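Local coordinates for protein PLP-Dependent L-Arginine Hydroxylase MppP (Streptomyces wadayamensis, PDB 6C9B) that oxidises L-arginine with pyridoxal 5'-phosphate as cofactor, acting as an oxidase rather than an oxygenase, and binds 4-hydroxy-2-ketoarginine as a product, at residues B[153-158]-B[164-169]; B[226-231]-B[259-264]; B[353-356]-B[361-364]. All blocks are in the same frame, centred on the assembly; numbering follows the deposited sequence.

Interaction 1. Residues B[153-158]-B[164-169]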
loop_
_atom_site.group_PDB
_atom_site.type_symbol
_atom_site.label_atom_id
_atom_site.label_comp_id
_atom_site.label_asym_id
_atom_site.label_seq_id
_atom_site.Cartn_x
_atom_site.Cartn_y
_atom_site.Cartn_z
ATOM N N VAL B 153 -21.845 10.343 2.044
ATOM C CA VAL B 153 -22.555 9.102 2.349
ATOM C C VAL B 153 -21.725 7.993 1.743
ATOM O O VAL B 153 -21.378 8.065 0.561
ATOM C CB VAL B 153 -23.973 9.102 1.751
ATOM C CG1 VAL B 153 -24.649 7.761 1.984
ATOM C CG2 VAL B 153 -24.823 10.226 2.334
ATOM N N PHE B 154 -21.358 7.001 2.556
ATOM C CA PHE B 154 -20.452 5.935 2.130
ATOM C C PHE B 154 -21.171 4.594 2.211
ATOM O O PHE B 154 -21.619 4.192 3.298
ATOM C CB PHE B 154 -19.210 5.921 3.005
ATOM C CG PHE B 154 -18.100 5.065 2.466
ATOM C CD1 PHE B 154 -18.208 3.677 2.456
ATOM C CD2 PHE B 154 -16.953 5.627 2.007
ATOM C CE1 PHE B 154 -17.170 2.897 1.957
ATOM C CE2 PHE B 154 -15.921 4.849 1.528
ATOM C CZ PHE B 154 -16.046 3.484 1.491
ATOM N N VAL B 155 -21.245 3.882 1.078
ATOM C CA VAL B 155 -21.955 2.607 1.007
ATOM C C VAL B 155 -21.029 1.538 0.443
ATOM O O VAL B 155 -20.445 1.707 -0.634
ATOM C CB VAL B 155 -23.228 2.692 0.145
ATOM C CG1 VAL B 155 -23.938 1.309 0.086
ATOM C CG2 VAL B 155 -24.185 3.732 0.693
ATOM N N THR B 156 -20.900 0.446 1.178
ATOM C CA THR B 156 -20.215 -0.746 0.707
ATOM C C THR B 156 -21.256 -1.631 0.034
ATOM O O THR B 156 -22.263 -1.986 0.661
ATOM C CB THR B 156 -19.582 -1.451 1.902
ATOM O OG1 THR B 156 -18.774 -0.518 2.632
ATOM C CG2 THR B 156 -18.723 -2.641 1.463
ATOM N N THR B 157 -21.049 -1.958 -1.245
ATOM C CA THR B 157 -22.033 -2.769 -1.965
ATOM C C THR B 157 -21.354 -3.619 -3.028
ATOM O O THR B 157 -20.607 -3.101 -3.870
ATOM C CB THR B 157 -23.139 -1.914 -2.599
ATOM O OG1 THR B 157 -24.019 -2.786 -3.324
ATOM C CG2 THR B 157 -22.572 -0.838 -3.554
ATOM N N PRO B 158 -21.555 -4.946 -2.999
ATOM C CA PRO B 158 -22.236 -5.733 -1.965
ATOM C C PRO B 158 -21.582 -5.527 -0.626
ATOM O O PRO B 158 -20.356 -5.348 -0.532
ATOM C CB PRO B 158 -22.084 -7.176 -2.454
ATOM C CG PRO B 158 -21.850 -7.046 -3.925
ATOM C CD PRO B 158 -21.029 -5.800 -4.067
ATOM N N ARG B 164 -25.403 -7.713 1.203
ATOM C CA ARG B 164 -26.564 -6.993 0.715
ATOM C C ARG B 164 -26.149 -6.061 -0.408
ATOM O O ARG B 164 -25.167 -5.328 -0.282
ATOM C CB ARG B 164 -27.197 -6.208 1.862
ATOM C CG ARG B 164 -28.651 -5.838 1.655
ATOM C CD ARG B 164 -29.467 -6.160 2.912
ATOM N NE ARG B 164 -30.737 -5.432 2.922
ATOM C CZ ARG B 164 -31.390 -5.052 4.018
ATOM N NH1 ARG B 164 -30.919 -5.326 5.232
ATOM N NH2 ARG B 164 -32.523 -4.377 3.890
ATOM N N VAL B 165 -26.923 -6.051 -1.485
ATOM C CA VAL B 165 -26.581 -5.297 -2.688
ATOM C C VAL B 165 -27.497 -4.087 -2.786
ATOM O O VAL B 165 -28.725 -4.225 -2.759
ATOM C CB VAL B 165 -26.727 -6.165 -3.946
ATOM C CG1 VAL B 165 -26.506 -5.353 -5.203
ATOM C CG2 VAL B 165 -25.760 -7.328 -3.902
ATOM N N LEU B 166 -26.902 -2.920 -3.003
ATOM C CA LEU B 166 -27.686 -1.716 -3.240
ATOM C C LEU B 166 -28.255 -1.792 -4.649
ATOM O O LEU B 166 -27.506 -1.770 -5.630
ATOM C CB LEU B 166 -26.806 -0.486 -3.053
ATOM C CG LEU B 166 -27.499 0.860 -3.007
ATOM C CD1 LEU B 166 -28.271 1.004 -1.706
ATOM C CD2 LEU B 166 -26.446 1.955 -3.152
ATOM N N ALA B 167 -29.574 -1.928 -4.745
ATOM C CA ALA B 167 -30.247 -2.075 -6.029
ATOM C C ALA B 167 -30.198 -0.765 -6.819
ATOM O O ALA B 167 -30.049 0.330 -6.261
ATOM C CB ALA B 167 -31.689 -2.496 -5.813
ATOM N N GLU B 168 -30.327 -0.901 -8.139
ATOM C CA GLU B 168 -30.137 0.225 -9.046
ATOM C C GLU B 168 -31.087 1.355 -8.711
ATOM O O GLU B 168 -30.703 2.525 -8.740
ATOM C CB GLU B 168 -30.326 -0.231 -10.498
ATOM C CG GLU B 168 -30.123 0.890 -11.528
ATOM C CD GLU B 168 -30.066 0.425 -12.965
ATOM O OE1 GLU B 168 -29.972 1.319 -13.840
ATOM O OE2 GLU B 168 -30.122 -0.802 -13.228
ATOM N N GLU B 169 -32.336 1.025 -8.395
ATOM C CA GLU B 169 -33.303 2.083 -8.138
ATOM C C GLU B 169 -32.952 2.847 -6.866
ATOM O O GLU B 169 -33.180 4.057 -6.789
ATOM C CB GLU B 169 -34.716 1.488 -8.071
ATOM C CG GLU B 169 -34.916 0.400 -6.994
ATOM C CD GLU B 169 -34.633 -1.062 -7.436
ATOM O OE1 GLU B 169 -33.935 -1.318 -8.459
ATOM O OE2 GLU B 169 -35.116 -1.972 -6.715
HETATM O O HOH W 1 -24.905 -2.578 0.346
HETATM O O HOH W 2 -24.633 -2.405 -5.898
#
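Leu166 meets Thr157 through its backbone and its first side-chain carbon, then reaches Val155 with its tip. Its N-H gives a nearly straight hydrogen bond (170°) to Thr157 OG1, with N and OG1 2.9 Å apart. Leu166 CB lies 3.6 Å from the same OG1. CG stands opposite the Leu166 backbone N (chi1 -169°) and acts as a spacer, carrying CD2 to 4.1 Å from Val155 CG1; here the two side chains cross at about a right angle. Thr157 OG1 also binds a water at 2.7 Å, and this water donates to Leu166 O, which has a second partner in Tyr200 OH. Another water donates to both Thr156 O and Arg164 O, so a water bridges the two backbones, while the direct bond uses the threonine hydroxyl. Past the strand end, Pro158, entered through a cis peptide, lies alongside Val165, with Pro158 CG 3.9 Å from Val165 CG2. The contact forms the strand-to-helix connection of the beta-alpha-beta unit 152-156, 168-181, 184-188: strand 152-156, between strands 107-112 and 184-188 of the seven-stranded sheet, leads into helix 168-181, with Ala167 as its N-cap and helix 134-139 packing on Val155 and Leu166.

Interaction 2. Residues B[226-231]-B[259-264]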
loop_
_atom_site.group_PDB
_atom_site.type_symbol
_atom_site.label_atom_id
_atom_site.label_comp_id
_atom_site.label_asym_id
_atom_site.label_seq_id
_atom_site.Cartn_x
_atom_site.Cartn_y
_atom_site.Cartn_z
ATOM N N LEU B 226 -2.636 -14.379 -4.494
ATOM C CA LEU B 226 -1.607 -14.188 -3.463
ATOM C C LEU B 226 -1.536 -12.724 -3.081
ATOM O O LEU B 226 -0.458 -12.178 -2.859
ATOM C CB LEU B 226 -0.227 -14.676 -3.918
ATOM C CG LEU B 226 -0.163 -16.139 -4.375
ATOM C CD1 LEU B 226 1.196 -16.428 -4.929
ATOM C CD2 LEU B 226 -0.477 -17.061 -3.218
ATOM N N ASP B 227 -2.703 -12.091 -3.016
ATOM C CA ASP B 227 -2.815 -10.694 -2.608
ATOM C C ASP B 227 -2.159 -9.732 -3.594
ATOM O O ASP B 227 -1.839 -8.596 -3.225
ATOM C CB ASP B 227 -2.204 -10.483 -1.216
ATOM C CG ASP B 227 -3.148 -10.862 -0.094
ATOM O OD1 ASP B 227 -3.838 -11.901 -0.210
ATOM O OD2 ASP B 227 -3.175 -10.127 0.919
ATOM N N LEU B 228 -1.912 -10.165 -4.829
ATOM C CA LEU B 228 -1.479 -9.283 -5.897
ATOM C C LEU B 228 -2.737 -8.672 -6.495
ATOM O O LEU B 228 -3.594 -9.388 -7.011
ATOM C CB LEU B 228 -0.685 -10.057 -6.943
ATOM C CG LEU B 228 0.600 -10.667 -6.367
ATOM C CD1 LEU B 228 1.127 -11.690 -7.348
ATOM C CD2 LEU B 228 1.661 -9.624 -6.068
ATOM N N LYS B 229 -2.865 -7.359 -6.402
ATOM C CA LYS B 229 -4.166 -6.739 -6.575
ATOM C C LYS B 229 -3.986 -5.243 -6.779
ATOM O O LYS B 229 -2.888 -4.701 -6.637
ATOM C CB LYS B 229 -5.031 -6.986 -5.345
ATOM C CG LYS B 229 -4.471 -6.298 -4.086
ATOM C CD LYS B 229 -4.898 -6.920 -2.792
ATOM C CE LYS B 229 -4.123 -6.279 -1.637
ATOM N NZ LYS B 229 -4.648 -6.791 -0.346
ATOM N N ALA B 230 -5.096 -4.580 -7.067
ATOM C CA ALA B 230 -5.128 -3.127 -7.021
ATOM C C ALA B 230 -6.472 -2.674 -6.498
ATOM O O ALA B 230 -7.514 -3.284 -6.781
ATOM C CB ALA B 230 -4.873 -2.482 -8.392
ATOM N N GLY B 231 -6.437 -1.569 -5.756
ATOM C CA GLY B 231 -7.625 -0.778 -5.529
ATOM C C GLY B 231 -7.697 0.259 -6.636
ATOM O O GLY B 231 -6.675 0.797 -7.068
ATOM N N LEU B 259 -0.807 -5.137 -12.962
ATOM C CA LEU B 259 -1.843 -4.722 -13.900
ATOM C C LEU B 259 -2.000 -5.741 -15.020
ATOM O O LEU B 259 -3.119 -6.060 -15.442
ATOM C CB LEU B 259 -1.490 -3.348 -14.460
ATOM C CG LEU B 259 -1.524 -2.206 -13.448
ATOM C CD1 LEU B 259 -0.821 -0.996 -13.995
ATOM C CD2 LEU B 259 -2.960 -1.903 -13.066
ATOM N N ALA B 260 -0.880 -6.280 -15.499
ATOM C CA ALA B 260 -0.953 -7.349 -16.496
ATOM C C ALA B 260 -1.681 -8.562 -15.930
ATOM O O ALA B 260 -2.511 -9.174 -16.609
ATOM C CB ALA B 260 0.450 -7.732 -16.961
ATOM N N LEU B 261 -1.396 -8.918 -14.678
ATOM C CA LEU B 261 -2.099 -10.040 -14.068
ATOM C C LEU B 261 -3.594 -9.772 -13.972
ATOM O O LEU B 261 -4.406 -10.666 -14.240
ATOM C CB LEU B 261 -1.512 -10.343 -12.685
ATOM C CG LEU B 261 -0.220 -11.140 -12.649
ATOM C CD1 LEU B 261 0.338 -11.157 -11.242
ATOM C CD2 LEU B 261 -0.505 -12.570 -13.111
ATOM N N ILE B 262 -3.980 -8.555 -13.580
ATOM C CA ILE B 262 -5.395 -8.224 -13.484
ATOM C C ILE B 262 -6.052 -8.353 -14.847
ATOM O O ILE B 262 -7.183 -8.849 -14.980
ATOM C CB ILE B 262 -5.553 -6.806 -12.924
ATOM C CG1 ILE B 262 -5.149 -6.787 -11.454
ATOM C CG2 ILE B 262 -6.996 -6.312 -13.119
ATOM C CD1 ILE B 262 -4.999 -5.387 -10.884
ATOM N N ARG B 263 -5.361 -7.885 -15.879
ATOM C CA ARG B 263 -5.880 -8.010 -17.234
ATOM C C ARG B 263 -6.122 -9.473 -17.590
ATOM O O ARG B 263 -7.179 -9.828 -18.118
ATOM C CB ARG B 263 -4.892 -7.377 -18.214
ATOM C CG ARG B 263 -5.323 -7.381 -19.680
ATOM C CD ARG B 263 -4.155 -6.978 -20.546
ATOM N NE ARG B 263 -3.110 -8.008 -20.531
ATOM C CZ ARG B 263 -1.836 -7.790 -20.831
ATOM N NH1 ARG B 263 -1.420 -6.591 -21.205
ATOM N NH2 ARG B 263 -0.969 -8.783 -20.758
ATOM N N GLU B 264 -5.142 -10.341 -17.313
ATOM C CA GLU B 264 -5.262 -11.744 -17.708
ATOM C C GLU B 264 -6.319 -12.473 -16.887
ATOM O O GLU B 264 -7.101 -13.260 -17.437
ATOM C CB GLU B 264 -3.911 -12.438 -17.583
ATOM C CG GLU B 264 -2.857 -11.870 -18.504
ATOM C CD GLU B 264 -3.290 -11.906 -19.959
ATOM O OE1 GLU B 264 -3.775 -12.963 -20.424
ATOM O OE2 GLU B 264 -3.183 -10.858 -20.626
#
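Over one face of the flat Lys229-Ala230 peptide sits the terminal methyl of Ile262, with CD1 3.9 Å from Ala230 N and 4.2 Å from Lys229 C. A second flat group, the guanidinium of Arg263, has Ala260 CB over one face, offset toward the rim, and the carboxylate of Glu264 at its edge. The grip is side-on: NE and NH2 of Arg263 both donate to Glu264 OE2, the NE bond being 2.9 Å long, and the oxygen is approached from its anti side. Arg263 NH1 makes further salt bridges to Glu51 and Glu63, which probably offset its charge and that of nearby Arg55. Across the contact itself the meeting is apolar. Ile262 CG1 lies beside its own backbone N (chi1 -70°), and the extended end of the chain brings CD1 to 3.8 Å from Ala230 CB. Next to it on the helix, Leu261 touches Leu228 methyl to methyl, CD1 to CD1 at 4.0 Å. The residues belong to an aminotransferase-like, PLP-binding fold: 226-230 belong to the loop after the cofactor-bearing Lys221, and Gly231 opens strand 231-235, while 259-264 is an early part of the long helix 256-291. Lys229 points its CB away from that helix, and its NZ donates to phosphate oxygen OP2 of the modified residue at position 221. The Leu228 and Ala230 methyls face the helix instead. Helix 45-54 packs on Leu261 and helix 57-71 on Leu259. The second subunit also reaches the loop, where its Ser255 OG hydrogen-bonds Leu226 O and its Trp49 packs on the Leu226 side chain.

Interaction 3. Residues B[353-356]-B[361-364]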
loop_
_atom_site.group_PDB
_atom_site.type_symbol
_atom_site.label_atom_id
_atom_site.label_comp_id
_atom_site.label_asym_id
_atom_site.label_seq_id
_atom_site.Cartn_x
_atom_site.Cartn_y
_atom_site.Cartn_z
ATOM N N ILE B 353 -17.433 -16.716 8.447
ATOM C CA ILE B 353 -16.661 -17.790 7.819
ATOM C C ILE B 353 -16.276 -17.372 6.405
ATOM O O ILE B 353 -17.125 -16.897 5.641
ATOM C CB ILE B 353 -17.489 -19.087 7.778
ATOM C CG1 ILE B 353 -17.820 -19.537 9.193
ATOM C CG2 ILE B 353 -16.776 -20.191 7.018
ATOM C CD1 ILE B 353 -18.830 -20.677 9.214
ATOM N N ALA B 354 -15.003 -17.561 6.058
ATOM C CA ALA B 354 -14.506 -17.289 4.716
ATOM C C ALA B 354 -14.802 -18.447 3.777
ATOM O O ALA B 354 -14.495 -19.602 4.085
ATOM C CB ALA B 354 -12.993 -17.061 4.742
ATOM N N LEU B 355 -15.391 -18.134 2.626
ATOM C CA LEU B 355 -15.789 -19.146 1.653
ATOM C C LEU B 355 -14.803 -19.285 0.494
ATOM O O LEU B 355 -14.871 -20.278 -0.244
ATOM C CB LEU B 355 -17.169 -18.825 1.095
ATOM C CG LEU B 355 -18.328 -18.770 2.097
ATOM C CD1 LEU B 355 -19.612 -18.491 1.338
ATOM C CD2 LEU B 355 -18.464 -20.065 2.895
ATOM N N SER B 356 -13.900 -18.315 0.309
ATOM C CA SER B 356 -12.903 -18.409 -0.764
ATOM C C SER B 356 -11.753 -19.276 -0.276
ATOM O O SER B 356 -10.644 -18.814 0.003
ATOM C CB SER B 356 -12.419 -17.032 -1.194
ATOM O OG SER B 356 -13.487 -16.317 -1.797
ATOM N N PRO B 361 -10.675 -28.201 3.237
ATOM C CA PRO B 361 -10.430 -27.570 4.543
ATOM C C PRO B 361 -11.611 -26.749 5.043
ATOM O O PRO B 361 -11.810 -26.640 6.259
ATOM C CB PRO B 361 -9.196 -26.694 4.286
ATOM C CG PRO B 361 -9.163 -26.479 2.821
ATOM C CD PRO B 361 -9.762 -27.702 2.198
ATOM N N LEU B 362 -12.409 -26.160 4.153
ATOM C CA LEU B 362 -13.634 -25.516 4.613
ATOM C C LEU B 362 -14.568 -26.537 5.256
ATOM O O LEU B 362 -15.071 -26.325 6.368
ATOM C CB LEU B 362 -14.316 -24.805 3.449
ATOM C CG LEU B 362 -15.650 -24.146 3.766
ATOM C CD1 LEU B 362 -15.483 -23.009 4.743
ATOM C CD2 LEU B 362 -16.253 -23.642 2.472
ATOM N N GLU B 363 -14.798 -27.660 4.566
ATOM C CA GLU B 363 -15.614 -28.744 5.102
ATOM C C GLU B 363 -15.103 -29.174 6.471
ATOM O O GLU B 363 -15.885 -29.347 7.413
ATOM C CB GLU B 363 -15.603 -29.946 4.139
ATOM C CG GLU B 363 -16.896 -30.203 3.389
ATOM C CD GLU B 363 -16.715 -31.104 2.164
ATOM O OE1 GLU B 363 -15.586 -31.589 1.918
ATOM O OE2 GLU B 363 -17.709 -31.319 1.438
ATOM N N LYS B 364 -13.785 -29.369 6.591
ATOM C CA LYS B 364 -13.221 -29.799 7.867
ATOM C C LYS B 364 -13.504 -28.781 8.954
ATOM O O LYS B 364 -13.851 -29.146 10.082
ATOM C CB LYS B 364 -11.713 -30.014 7.755
ATOM C CG LYS B 364 -11.283 -31.245 7.014
ATOM C CD LYS B 364 -9.752 -31.350 7.012
ATOM C CE LYS B 364 -9.274 -32.776 6.775
ATOM N NZ LYS B 364 -9.511 -33.660 7.957
#
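At the end of strand 350-354 in the small, five-stranded mixed sheet of this aminotransferase-like fold, Leu362 of helix 359-372 packs back onto Ile353, Ala354 and Leu355, where the strand leads through a short loop into the helix. The strand carries Arg352, which lines the pocket of the bound hydroxy-keto acid, immediately before Ile353. From the helix a single side chain makes the contact. Leu362 CG points away from its own backbone N (chi1 177°), which sends the fork of the leucine toward the strand end, and the two methyls then divide the work. CD1 lies 3.8 Å from Ile353 CG2, and the isoleucine and leucine side chains cross at roughly a right angle. CD2 meets the end of Leu355, with 4.2 Å between the two CD2 atoms. Leu355 starts from a CB directed away from the helix; CD1 continues its chain (chi2 -178°), and the other branch, CD2, makes the touch. Arg285 and Val288 of helix 256-291 also pack on Leu355, and Asn284 of the same helix touches Leu362, so Leu362 also meets the long helix. Main-chain bonds anchor the strand end, Ile353 to Glu310, Leu355 to Ser308, and Ala354 to Ile25 through a bond in which the alanine oxygen has no part, while Leu355 O accepts from Asn284 ND2. One polar atom fares less well. Buried by the contact, Ala354 O has no hydrogen-bonding partner in the model, and its carbonyl is directed at a hydrocarbon group: Leu362 CD1, 3.6 Å from that oxygen.

The three contacts follow one another along the chain without touching. Interaction 1 and interaction 2 lie on opposite sides of the chain's centre, their own centres 24 Å apart and their nearest atoms about 12 Å. Interaction 3, in the smaller sheet, has its centre 26 Å from that of interaction 1 and 24 Å from that of interaction 2. Helix 256-291 links the last two: it supplies residues 259-264 and, further along, packs on Leu355 and Leu362. The bound hydroxy-keto acid is about 6 Å from the Lys229 side chain, about 7 Å from that of Ala354 and about 12 Å from that of Pro158.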